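Local atomic coordinates of fructosyl amine:oxygen oxidoreductase (PDB entry 4WCT), a protein that oxidatively deglycates fructosyl amines (Amadori products), probably with its bound FAD handing the electrons on to molecular oxygen. Residues A[178-183]-A[287-292]; A[259-265]-A[350-355]; A[300-304]-A[431-437]; A[360-366]-A[384-388]. All coordinates share one frame; numbering follows the deposited sequence.

Interaction 1 (A[178-183]-A[287-292]); sequences WIHAKK and MEPDED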
# COMPACT_ATOMS: atom_id res chain seq x y z
N TRP A 178 -0.91 3.88 -13.33
CA TRP A 178 -1.32 2.80 -12.48
C TRP A 178 -0.52 1.53 -12.74
O TRP A 178 0.11 1.35 -13.80
CB TRP A 178 -2.81 2.54 -12.63
CG TRP A 178 -3.26 2.07 -14.00
CD1 TRP A 178 -3.72 2.84 -15.02
CD2 TRP A 178 -3.46 0.71 -14.41
NE1 TRP A 178 -4.11 2.05 -16.06
CE2 TRP A 178 -3.93 0.73 -15.73
CE3 TRP A 178 -3.22 -0.51 -13.80
CZ2 TRP A 178 -4.24 -0.43 -16.45
CZ3 TRP A 178 -3.47 -1.69 -14.55
CH2 TRP A 178 -4.01 -1.64 -15.83
N ILE A 179 -0.51 0.67 -11.73
CA ILE A 179 0.18 -0.59 -11.81
C ILE A 179 -0.77 -1.74 -11.56
O ILE A 179 -1.70 -1.64 -10.74
CB ILE A 179 1.37 -0.65 -10.82
CG1 ILE A 179 0.90 -0.31 -9.41
CG2 ILE A 179 2.44 0.35 -11.27
CD1 ILE A 179 1.78 -0.89 -8.32
N HIS A 180 -0.56 -2.86 -12.25
CA HIS A 180 -1.31 -4.05 -11.96
C HIS A 180 -0.65 -4.77 -10.81
O HIS A 180 0.24 -5.60 -11.02
CB HIS A 180 -1.43 -4.96 -13.17
CG HIS A 180 -2.55 -5.94 -13.07
ND1 HIS A 180 -2.74 -6.76 -11.98
CD2 HIS A 180 -3.62 -6.14 -13.88
CE1 HIS A 180 -3.86 -7.45 -12.13
NE2 HIS A 180 -4.40 -7.10 -13.29
N ALA A 181 -1.00 -4.37 -9.60
CA ALA A 181 -0.20 -4.77 -8.41
C ALA A 181 -0.24 -6.29 -8.23
O ALA A 181 0.80 -6.91 -7.91
CB ALA A 181 -0.71 -4.06 -7.15
N LYS A 182 -1.41 -6.87 -8.44
CA LYS A 182 -1.59 -8.30 -8.24
C LYS A 182 -0.69 -9.10 -9.19
O LYS A 182 0.09 -9.97 -8.75
CB LYS A 182 -3.03 -8.68 -8.47
CG LYS A 182 -3.32 -10.15 -8.32
CD LYS A 182 -4.79 -10.41 -8.52
CE LYS A 182 -5.18 -11.83 -8.18
NZ LYS A 182 -6.67 -11.92 -8.21
N LYS A 183 -0.76 -8.78 -10.48
CA LYS A 183 0.08 -9.49 -11.46
C LYS A 183 1.57 -9.22 -11.29
O LYS A 183 2.40 -10.14 -11.48
CB LYS A 183 -0.34 -9.16 -12.90
CG LYS A 183 -1.60 -9.88 -13.31
CD LYS A 183 -2.01 -9.57 -14.74
CE LYS A 183 -3.33 -10.26 -15.02
NZ LYS A 183 -3.65 -10.17 -16.45
N MET A 287 -9.85 3.53 -11.19
CA MET A 287 -8.90 3.16 -12.23
C MET A 287 -9.57 2.36 -13.33
O MET A 287 -10.67 1.86 -13.20
CB MET A 287 -7.65 2.44 -11.68
CG MET A 287 -6.58 3.42 -11.20
SD MET A 287 -5.22 2.90 -10.14
CE MET A 287 -6.02 2.80 -8.54
N GLU A 288 -8.91 2.32 -14.47
CA GLU A 288 -9.57 1.76 -15.62
C GLU A 288 -9.90 0.27 -15.41
O GLU A 288 -9.21 -0.46 -14.70
CB GLU A 288 -8.79 2.02 -16.90
CG GLU A 288 -7.56 1.18 -17.09
CD GLU A 288 -6.79 1.58 -18.33
OE1 GLU A 288 -6.87 0.86 -19.33
OE2 GLU A 288 -6.10 2.63 -18.30
N PRO A 289 -10.93 -0.19 -16.10
CA PRO A 289 -11.36 -1.59 -15.94
C PRO A 289 -10.25 -2.59 -16.25
O PRO A 289 -9.45 -2.37 -17.17
CB PRO A 289 -12.48 -1.71 -16.96
CG PRO A 289 -13.00 -0.30 -17.08
CD PRO A 289 -11.82 0.58 -16.97
N ASP A 290 -10.19 -3.69 -15.50
CA ASP A 290 -9.09 -4.63 -15.71
C ASP A 290 -9.29 -5.43 -16.99
O ASP A 290 -10.40 -5.60 -17.47
CB ASP A 290 -8.88 -5.56 -14.49
CG ASP A 290 -9.82 -6.72 -14.47
OD1 ASP A 290 -10.99 -6.47 -14.14
OD2 ASP A 290 -9.40 -7.89 -14.76
N GLU A 291 -8.19 -5.96 -17.49
CA GLU A 291 -8.20 -6.63 -18.80
C GLU A 291 -8.91 -7.96 -18.77
O GLU A 291 -9.41 -8.42 -19.79
CB GLU A 291 -6.76 -6.80 -19.30
CG GLU A 291 -5.92 -7.69 -18.41
CD GLU A 291 -4.44 -7.38 -18.47
OE1 GLU A 291 -3.91 -7.28 -19.60
OE2 GLU A 291 -3.82 -7.16 -17.40
N ASP A 292 -8.95 -8.62 -17.61
CA ASP A 292 -9.47 -9.98 -17.53
C ASP A 292 -10.95 -10.05 -17.20
O ASP A 292 -11.69 -10.80 -17.82
CB ASP A 292 -8.71 -10.81 -16.50
CG ASP A 292 -7.26 -11.02 -16.90
OD1 ASP A 292 -7.00 -11.31 -18.09
OD2 ASP A 292 -6.39 -10.61 -16.12
O HOH W 1 -6.79 -8.45 -14.32
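The end of strand 176-179 and the capped start of helix 181-194, with Trp178, His180 and Lys183, face Met287 and, on the loop from there to strand 295-310, Glu288, Glu291 and Asp292. Trp178 gives the most surface to the contact. Its indole N-H runs out to Glu288 (NE1 to OE2, 3.1 Å), meeting the oxygen from above the carboxylate plane. A glutamate suits this place because its two oxygens also gather the backbone N-H groups of Leu275 (on OE2) and Asn274 (on OE1). The thioether of Met287 lies oblique to the indole, a Met-aromatic contact, with SD 3.5 Å from Trp178 CB.

His180 is the N-cap. Its ring swings beside its own carbonyl carbon (chi1 -160°), which carries ND1 to the backbone N of Lys183, 3.2 Å away. Lys183 lays CG against one face of that imidazole, then runs out extended until NZ reaches the syn lone pair of Asp292 OD2 at 2.8 Å in a salt bridge; a second, weak one goes to Glu291 OE2. A water in the ring plane, hydrogen-bonded to His180 NE2, donates to Asp290 OD2 and Asp292 OD2. Asp290 OD2 also accepts from Asp292 N in an Asx turn (3.0 Å), helping define the turn. The lysine's charge is probably balanced by two acids near the surface, while the buried indole spends its single N-H on an already well-held carboxylate.

Interaction 2 (A[259-265]-A[350-355]); sequences LCHIQMG and RPLSFA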
# COMPACT_ATOMS: atom_id res chain seq x y z
N LEU A 259 -12.66 -0.74 -0.98
CA LEU A 259 -12.67 -0.76 -2.43
C LEU A 259 -13.85 -1.57 -2.92
O LEU A 259 -14.28 -2.50 -2.27
CB LEU A 259 -11.36 -1.31 -2.99
CG LEU A 259 -11.06 -2.79 -2.80
CD1 LEU A 259 -11.64 -3.67 -3.90
CD2 LEU A 259 -9.55 -3.03 -2.72
N CYS A 260 -14.37 -1.20 -4.07
CA CYS A 260 -15.44 -1.98 -4.68
C CYS A 260 -15.27 -1.95 -6.18
O CYS A 260 -14.57 -1.10 -6.72
CB CYS A 260 -16.83 -1.48 -4.25
SG CYS A 260 -17.26 0.22 -4.67
N HIS A 261 -15.90 -2.91 -6.84
CA HIS A 261 -15.79 -3.10 -8.27
C HIS A 261 -17.17 -3.05 -8.89
O HIS A 261 -18.11 -3.58 -8.31
CB HIS A 261 -15.22 -4.47 -8.63
CG HIS A 261 -13.78 -4.69 -8.28
ND1 HIS A 261 -13.10 -5.82 -8.70
CD2 HIS A 261 -12.91 -4.01 -7.49
CE1 HIS A 261 -11.89 -5.83 -8.16
NE2 HIS A 261 -11.73 -4.70 -7.49
N ILE A 262 -17.25 -2.52 -10.10
CA ILE A 262 -18.42 -2.59 -10.99
C ILE A 262 -18.01 -3.37 -12.24
O ILE A 262 -16.93 -3.10 -12.81
CB ILE A 262 -18.87 -1.17 -11.43
CG1 ILE A 262 -19.38 -0.38 -10.23
CG2 ILE A 262 -19.95 -1.26 -12.50
CD1 ILE A 262 -19.75 1.05 -10.54
N GLN A 263 -18.86 -4.27 -12.69
CA GLN A 263 -18.59 -5.04 -13.88
C GLN A 263 -19.05 -4.30 -15.13
O GLN A 263 -20.22 -3.96 -15.24
CB GLN A 263 -19.38 -6.37 -13.77
CG GLN A 263 -19.35 -7.18 -15.05
CD GLN A 263 -18.00 -7.75 -15.29
OE1 GLN A 263 -17.60 -8.73 -14.63
NE2 GLN A 263 -17.32 -7.26 -16.33
N MET A 264 -18.11 -3.97 -16.01
CA MET A 264 -18.42 -3.23 -17.22
C MET A 264 -18.86 -4.20 -18.31
O MET A 264 -18.43 -5.35 -18.34
CB MET A 264 -17.21 -2.41 -17.69
CG MET A 264 -16.67 -1.44 -16.63
SD MET A 264 -17.88 -0.26 -16.00
CE MET A 264 -17.92 0.86 -17.37
N GLY A 265 -19.74 -3.73 -19.18
CA GLY A 265 -20.19 -4.56 -20.30
C GLY A 265 -19.20 -4.58 -21.46
O GLY A 265 -18.25 -3.80 -21.52
N ARG A 350 -24.97 1.27 -10.54
CA ARG A 350 -24.67 -0.09 -10.99
C ARG A 350 -24.40 -0.97 -9.78
O ARG A 350 -23.78 -0.54 -8.79
CB ARG A 350 -23.46 -0.11 -11.90
CG ARG A 350 -23.69 0.61 -13.22
CD ARG A 350 -24.32 -0.29 -14.25
NE ARG A 350 -23.30 -1.12 -14.88
CZ ARG A 350 -22.63 -0.79 -15.99
NH1 ARG A 350 -23.05 0.21 -16.76
NH2 ARG A 350 -21.69 -1.60 -16.42
N PRO A 351 -24.83 -2.22 -9.84
CA PRO A 351 -24.53 -3.14 -8.75
C PRO A 351 -23.05 -3.42 -8.61
O PRO A 351 -22.31 -3.40 -9.59
CB PRO A 351 -25.28 -4.42 -9.14
CG PRO A 351 -25.41 -4.35 -10.60
CD PRO A 351 -25.47 -2.90 -10.99
N LEU A 352 -22.62 -3.62 -7.37
CA LEU A 352 -21.24 -3.96 -7.11
C LEU A 352 -21.05 -5.43 -7.41
O LEU A 352 -21.87 -6.27 -7.03
CB LEU A 352 -20.87 -3.68 -5.65
CG LEU A 352 -21.04 -2.26 -5.16
CD1 LEU A 352 -20.51 -2.19 -3.73
CD2 LEU A 352 -20.35 -1.25 -6.09
N SER A 353 -19.92 -5.75 -8.03
CA SER A 353 -19.58 -7.12 -8.33
C SER A 353 -18.63 -7.75 -7.33
O SER A 353 -18.43 -8.99 -7.31
CB SER A 353 -19.04 -7.22 -9.74
OG SER A 353 -17.82 -6.53 -9.87
N PHE A 354 -17.95 -6.88 -6.59
CA PHE A 354 -16.92 -7.29 -5.60
C PHE A 354 -16.69 -6.11 -4.68
O PHE A 354 -16.78 -4.97 -5.11
CB PHE A 354 -15.62 -7.63 -6.29
CG PHE A 354 -14.53 -8.11 -5.35
CD1 PHE A 354 -14.64 -9.33 -4.70
CD2 PHE A 354 -13.42 -7.31 -5.10
CE1 PHE A 354 -13.64 -9.75 -3.82
CE2 PHE A 354 -12.46 -7.71 -4.20
CZ PHE A 354 -12.56 -8.92 -3.56
N ALA A 355 -16.32 -6.39 -3.43
CA ALA A 355 -15.84 -5.34 -2.55
C ALA A 355 -15.02 -5.97 -1.42
O ALA A 355 -15.25 -7.13 -1.05
CB ALA A 355 -17.01 -4.55 -1.97
O HOH W 2 -21.45 -4.76 -11.61
O HOH W 3 -22.84 -3.72 -13.79
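Phe354 turns a ring edge onto the face of His261, a T-shaped pair with planes 56° apart and CD2 above the middle of the imidazole, 3.7 Å from CE1. Phe354 CG points away from its backbone N (chi1 -178°), laying the two side chains alongside each other. Beneath them strands 253-263 and 352-362, antiparallel neighbours in the large mixed sheet, bond through His261 N to Phe354 O (2.8 Å) and Ser353 N to His261 O (2.8 Å). On the other face the non-hydrogen-bonded pair Cys260 and Ala355 brings CB to CB at 3.8 Å; small residues fit where strands come so close. Leu352 CD2 adds its methyl to Cys260 SG at 3.7 Å.

Beyond the corner at Ser353, Arg350 folds back over Ile262 and gives NH2 to Gln263 O at 3.0 Å, the oxygen in its guanidinium plane. One water joins Arg350 NE to the same carbonyl, another Gln263 N to Pro351 O.

Further out, Glu295 holds His261 ND1 and Ser353 OG, Glu268 pairs with Arg350, and helix 330-343 covers Cys260 and Leu352. Where the strands part, arginine and water replace direct backbone pairing, and an outer carboxylate fixes the imidazole's rotation under the phenyl edge.

Interaction 3 (A[300-304]-A[431-437]); sequences DEHPG and TQNRFGG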
# COMPACT_ATOMS: atom_id res chain seq x y z
N ASP A 300 -13.31 4.75 -2.07
CA ASP A 300 -13.81 5.94 -1.44
C ASP A 300 -12.78 6.44 -0.42
O ASP A 300 -12.33 5.71 0.44
CB ASP A 300 -15.16 5.66 -0.75
CG ASP A 300 -15.08 4.60 0.31
OD1 ASP A 300 -14.70 3.45 -0.04
OD2 ASP A 300 -15.42 4.91 1.48
N GLU A 301 -12.40 7.71 -0.53
CA GLU A 301 -11.33 8.22 0.29
C GLU A 301 -11.86 8.70 1.62
O GLU A 301 -12.95 9.27 1.74
CB GLU A 301 -10.56 9.32 -0.44
CG GLU A 301 -9.38 9.92 0.33
CD GLU A 301 -8.20 8.97 0.62
OE1 GLU A 301 -8.40 7.75 0.73
OE2 GLU A 301 -7.16 9.48 1.12
N HIS A 302 -11.08 8.41 2.66
CA HIS A 302 -11.43 8.76 4.06
C HIS A 302 -10.18 8.47 4.89
O HIS A 302 -9.21 7.86 4.40
CB HIS A 302 -12.63 7.95 4.58
CG HIS A 302 -12.51 6.46 4.40
ND1 HIS A 302 -11.68 5.69 5.19
CD2 HIS A 302 -13.06 5.61 3.50
CE1 HIS A 302 -11.71 4.43 4.78
NE2 HIS A 302 -12.55 4.35 3.76
N PRO A 303 -10.18 8.90 6.15
CA PRO A 303 -8.94 8.72 6.89
C PRO A 303 -8.60 7.30 7.33
O PRO A 303 -7.47 7.06 7.77
CB PRO A 303 -9.10 9.66 8.10
CG PRO A 303 -10.10 10.67 7.64
CD PRO A 303 -11.06 9.91 6.78
N GLY A 304 -9.55 6.38 7.16
CA GLY A 304 -9.31 4.98 7.48
C GLY A 304 -10.19 4.45 8.58
O GLY A 304 -10.75 5.22 9.41
N THR A 431 -5.81 12.00 11.94
CA THR A 431 -6.20 11.73 10.56
C THR A 431 -5.04 11.71 9.56
O THR A 431 -5.22 11.31 8.42
CB THR A 431 -7.29 12.71 10.09
OG1 THR A 431 -6.85 14.06 10.32
CG2 THR A 431 -8.58 12.46 10.80
N GLN A 432 -3.85 12.11 10.00
CA GLN A 432 -2.59 11.86 9.27
C GLN A 432 -2.64 12.27 7.80
O GLN A 432 -2.26 11.51 6.88
CB GLN A 432 -2.16 10.39 9.49
CG GLN A 432 -1.93 10.11 10.98
CD GLN A 432 -1.04 8.89 11.26
OE1 GLN A 432 -1.39 7.99 12.04
NE2 GLN A 432 0.13 8.88 10.66
N ASN A 433 -3.17 13.48 7.58
CA ASN A 433 -3.14 14.14 6.27
C ASN A 433 -4.01 13.42 5.26
O ASN A 433 -3.80 13.53 4.06
CB ASN A 433 -1.70 14.29 5.73
CG ASN A 433 -1.60 15.33 4.62
OD1 ASN A 433 -2.32 16.35 4.64
ND2 ASN A 433 -0.80 15.03 3.60
N ARG A 434 -5.04 12.75 5.75
CA ARG A 434 -6.10 12.24 4.88
C ARG A 434 -7.42 12.94 5.13
O ARG A 434 -7.68 13.42 6.23
CB ARG A 434 -6.29 10.72 5.09
CG ARG A 434 -5.07 9.84 4.76
CD ARG A 434 -5.42 8.38 4.77
NE ARG A 434 -4.31 7.47 4.41
CZ ARG A 434 -3.44 6.97 5.28
NH1 ARG A 434 -3.47 7.30 6.56
NH2 ARG A 434 -2.54 6.10 4.86
N PHE A 435 -8.27 12.91 4.11
CA PHE A 435 -9.55 13.58 4.12
C PHE A 435 -10.65 12.70 3.55
O PHE A 435 -10.38 11.62 3.01
CB PHE A 435 -9.45 14.84 3.27
CG PHE A 435 -8.41 15.81 3.75
CD1 PHE A 435 -7.09 15.70 3.31
CD2 PHE A 435 -8.69 16.63 4.85
CE1 PHE A 435 -6.10 16.48 3.89
CE2 PHE A 435 -7.69 17.37 5.45
CZ PHE A 435 -6.40 17.32 4.94
N GLY A 436 -11.87 13.17 3.69
CA GLY A 436 -13.02 12.50 3.12
C GLY A 436 -13.90 11.78 4.13
O GLY A 436 -13.52 11.61 5.29
N GLY A 437 -15.11 11.43 3.72
CA GLY A 437 -16.04 10.80 4.62
C GLY A 437 -16.32 11.66 5.83
O GLY A 437 -16.48 12.90 5.73
O HOH W 4 -7.18 12.13 1.49
O HOH W 5 -5.49 7.47 1.76
O HOH W 6 -5.29 8.53 8.47
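Pro303 lies alongside Thr431, its ring carbon CB 3.9 Å from the CG2 methyl, while its CA rests 3.8 Å from Arg434 CB. Its CD comes up to Gly436 O at 3.3 Å, so the ring is lodged between the two ends of segment 431-437. Proline has no N-H to satisfy, which fits a contact made without a single direct hydrogen bond between the segments. Glu301 CG, anti to the backbone N (chi1 -179°), lies 3.3 Å from Phe435 O, and the bend at chi2 (66°) turns the carboxylate to the side of Arg434.

The polar ends meet through water. Glu301 OE2 accepts from two waters, one taking the N-H of Phe435 and the other that of Arg434 NE. A third water bridges Arg434 NH1, Pro303 O and Thr431 O.

Segment 431-437 opens with a type I' beta turn, closed by Arg434 N to Thr431 O at 3.0 Å, and it packs against residues 301-303 of strand 295-310 in the large mixed sheet. Gly436 (phi 107°) runs its CA within 3.5 Å of Glu301 O, a close backbone approach suited to a residue without a side chain. His302 stacks on Trp257 and bonds through NE2 to Thr258. Arg434, extended from CG to NE, carries its guanidinium past His302 O to a salt bridge with Asp362.

Interaction 4 (A[360-366]-A[384-388]); sequences DADTPDR and GGSGN. With FAD (flavin-adenine dinucleotide), chain C.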
# COMPACT_ATOMS: atom_id res chain seq x y z
N ASP A 360 -3.40 -1.69 5.64
CA ASP A 360 -1.98 -1.29 5.66
C ASP A 360 -1.65 -0.88 7.10
O ASP A 360 -2.47 -1.04 8.01
CB ASP A 360 -1.77 -0.12 4.72
CG ASP A 360 -0.32 -0.01 4.18
OD1 ASP A 360 0.63 -0.64 4.71
OD2 ASP A 360 -0.10 0.91 3.32
N ALA A 361 -0.44 -0.37 7.30
CA ALA A 361 -0.12 0.25 8.58
C ALA A 361 0.62 1.57 8.41
O ALA A 361 1.55 1.67 7.59
CB ALA A 361 0.68 -0.72 9.46
N ASP A 362 0.16 2.59 9.15
CA ASP A 362 0.72 3.92 9.14
C ASP A 362 1.74 4.07 10.28
O ASP A 362 1.46 3.70 11.43
CB ASP A 362 -0.35 4.98 9.34
CG ASP A 362 -1.26 5.15 8.14
OD1 ASP A 362 -0.77 5.13 6.98
OD2 ASP A 362 -2.46 5.40 8.40
N THR A 363 2.89 4.63 9.93
CA THR A 363 3.82 5.17 10.92
C THR A 363 3.33 6.55 11.36
O THR A 363 2.44 7.14 10.74
CB THR A 363 5.20 5.26 10.30
OG1 THR A 363 5.13 6.10 9.15
CG2 THR A 363 5.71 3.84 9.95
N PRO A 364 3.92 7.11 12.43
CA PRO A 364 3.47 8.41 12.87
C PRO A 364 3.61 9.54 11.84
O PRO A 364 2.81 10.47 11.84
CB PRO A 364 4.35 8.69 14.10
CG PRO A 364 4.63 7.34 14.63
CD PRO A 364 4.87 6.50 13.39
N ASP A 365 4.62 9.47 10.97
CA ASP A 365 4.81 10.46 9.93
C ASP A 365 4.54 9.97 8.51
O ASP A 365 4.74 10.73 7.53
CB ASP A 365 6.21 11.03 10.04
CG ASP A 365 7.31 10.00 9.82
OD1 ASP A 365 6.99 8.80 9.57
OD2 ASP A 365 8.50 10.42 9.96
N ARG A 366 4.07 8.73 8.43
CA ARG A 366 3.76 8.04 7.19
C ARG A 366 4.97 7.90 6.27
O ARG A 366 4.80 7.62 5.07
CB ARG A 366 2.55 8.68 6.50
CG ARG A 366 1.26 8.39 7.26
CD ARG A 366 0.02 8.91 6.57
NE ARG A 366 -0.14 8.33 5.25
CZ ARG A 366 -0.81 8.90 4.26
NH1 ARG A 366 -1.50 10.02 4.46
NH2 ARG A 366 -0.88 8.30 3.08
N GLY A 384 5.30 -0.48 7.47
CA GLY A 384 4.87 0.91 7.54
C GLY A 384 4.65 1.50 6.15
O GLY A 384 4.93 2.68 5.90
N GLY A 385 4.07 0.71 5.25
CA GLY A 385 3.71 1.21 3.92
C GLY A 385 2.92 2.51 3.90
O GLY A 385 3.06 3.30 2.98
N SER A 386 2.10 2.73 4.92
CA SER A 386 1.53 4.07 5.18
C SER A 386 0.73 4.59 3.97
O SER A 386 0.64 5.80 3.76
CB SER A 386 2.62 5.06 5.55
OG SER A 386 3.23 4.73 6.79
N GLY A 387 0.16 3.67 3.20
CA GLY A 387 -0.72 4.00 2.10
C GLY A 387 -0.01 4.26 0.79
O GLY A 387 -0.66 4.66 -0.18
N ASN A 388 1.30 4.10 0.74
CA ASN A 388 2.01 4.31 -0.55
C ASN A 388 3.16 3.34 -0.74
O ASN A 388 4.14 3.60 -1.46
CB ASN A 388 2.49 5.75 -0.72
CG ASN A 388 3.09 6.33 0.54
OD1 ASN A 388 4.00 5.75 1.12
ND2 ASN A 388 2.62 7.52 0.93
PA FAD C . 1.06 -6.61 2.13
O1A FAD C . 1.14 -6.41 0.65
O2A FAD C . -0.25 -6.50 2.85
O5B FAD C . 1.69 -8.02 2.41
C5B FAD C . 1.75 -8.52 3.76
C4B FAD C . 1.88 -10.04 3.69
O4B FAD C . 2.18 -10.55 5.03
C3B FAD C . 0.62 -10.75 3.20
O3B FAD C . 0.88 -11.60 2.07
C2B FAD C . 0.17 -11.56 4.42
O2B FAD C . -0.54 -12.76 4.13
C1B FAD C . 1.49 -11.77 5.16
N9A FAD C . 1.28 -12.05 6.60
C8A FAD C . 0.35 -11.52 7.41
N7A FAD C . 0.43 -12.08 8.65
C5A FAD C . 1.50 -12.91 8.62
C6A FAD C . 2.10 -13.85 9.56
N6A FAD C . 1.62 -13.96 10.81
N1A FAD C . 3.12 -14.60 9.10
C2A FAD C . 3.63 -14.50 7.87
N3A FAD C . 3.10 -13.69 6.94
C4A FAD C . 2.05 -12.90 7.28
N1 FAD C . -0.10 2.09 -2.27
C2 FAD C . 0.33 2.74 -3.40
O2 FAD C . 1.55 2.81 -3.58
N3 FAD C . -0.52 3.16 -4.34
C4 FAD C . -1.86 3.12 -4.16
O4 FAD C . -2.70 3.52 -5.00
C4X FAD C . -2.39 2.47 -2.97
N5 FAD C . -3.73 2.38 -2.76
C5X FAD C . -4.18 1.56 -1.76
C6 FAD C . -5.53 1.24 -1.65
C7 FAD C . -5.98 0.50 -0.57
C7M FAD C . -7.41 0.12 -0.51
C8 FAD C . -5.01 -0.02 0.40
C8M FAD C . -5.42 -0.87 1.55
C9 FAD C . -3.66 0.20 0.24
C9A FAD C . -3.21 1.01 -0.78
N10 FAD C . -1.85 1.31 -0.89
C10 FAD C . -1.41 1.96 -2.04
C1' FAD C . -0.82 0.90 0.06
C2' FAD C . -0.12 -0.39 -0.36
O2' FAD C . -1.13 -1.32 -0.71
C3' FAD C . 0.70 -0.90 0.84
O3' FAD C . 1.47 0.17 1.39
C4' FAD C . 1.62 -2.06 0.44
O4' FAD C . 0.89 -2.98 -0.38
C5' FAD C . 2.06 -2.76 1.72
O5' FAD C . 2.95 -3.82 1.37
P FAD C . 3.40 -4.88 2.49
O1P FAD C . 4.30 -5.90 1.82
O2P FAD C . 3.88 -4.08 3.68
O3P FAD C . 2.01 -5.59 2.89
O HOH W 7 2.93 -2.06 5.25
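Asp360 and Ser386 carry most of the hydrogen bonds here. Asp360 points its carboxylate at the turn and the cofactor alike: OD2 accepts from Gly387 N at 2.8 Å, well above the carboxylate plane, and from the ribityl hydroxyl O3' of FAD at 2.6 Å. OD1 shares a water with Gly385 N and the phosphate oxygen O2P of FAD. Ser386 gives its backbone N to Ala361 O at 2.9 Å. Its hydroxyl does double duty, accepting from Thr363 N at 3.2 Å and donating from OG to Gly384 O at 2.8 Å. The serine carbonyl is gripped side-on by Arg366, whose NE and NH2 both lie 3.0 Å from Ser386 O, with that oxygen in the guanidinium plane; the chain reaches it by a bend at chi3 (59°).

Residues 385-388 form a type I' beta turn after strand 379-383 of the mixed sheet that also holds strand 28-31, which leads into a probable Rossmann-type GxGxxG turn. Glycine suits Gly384 and Gly387 with their positive phi, and Gly385, whose CA passes 3.5 Å from FAD O3'.

A long salt bridge probably adds charge attraction alone: Asp362 OD1 lies 3.7 Å from Arg366 NE but well out of the guanidinium plane. Asp362 OD2 is also held by Arg253, and Arg366 NH1 binds Gln432 O. Among apolar contacts, Thr363 CG2 sits against Gly384 CA, and Arg366 CB against Ser386 CB.

In the fold
Reading from the N terminus, interaction 1 opens at 178-183 and closes a loop of 103 residues at 287-292. Before it closes, interaction 2 has opened at 259-265, so the two cross; they also touch, Pro289 CG packing on Met264 CG at 3.9 Å. Interaction 3 starts at 300-304, ahead of the closing of interaction 2 at 350-355, and crosses it in turn. Interaction 4 (360-366 with 384-388) falls entirely within the long excursion that ends at 431-437. Strand 352-362 carries the mixed sheet from interaction 2 to the cofactor pocket at interaction 4, and a probable hydrogen bond from Gln432 NE2 to Thr363 O (2.9 Å) couples interactions 3 and 4.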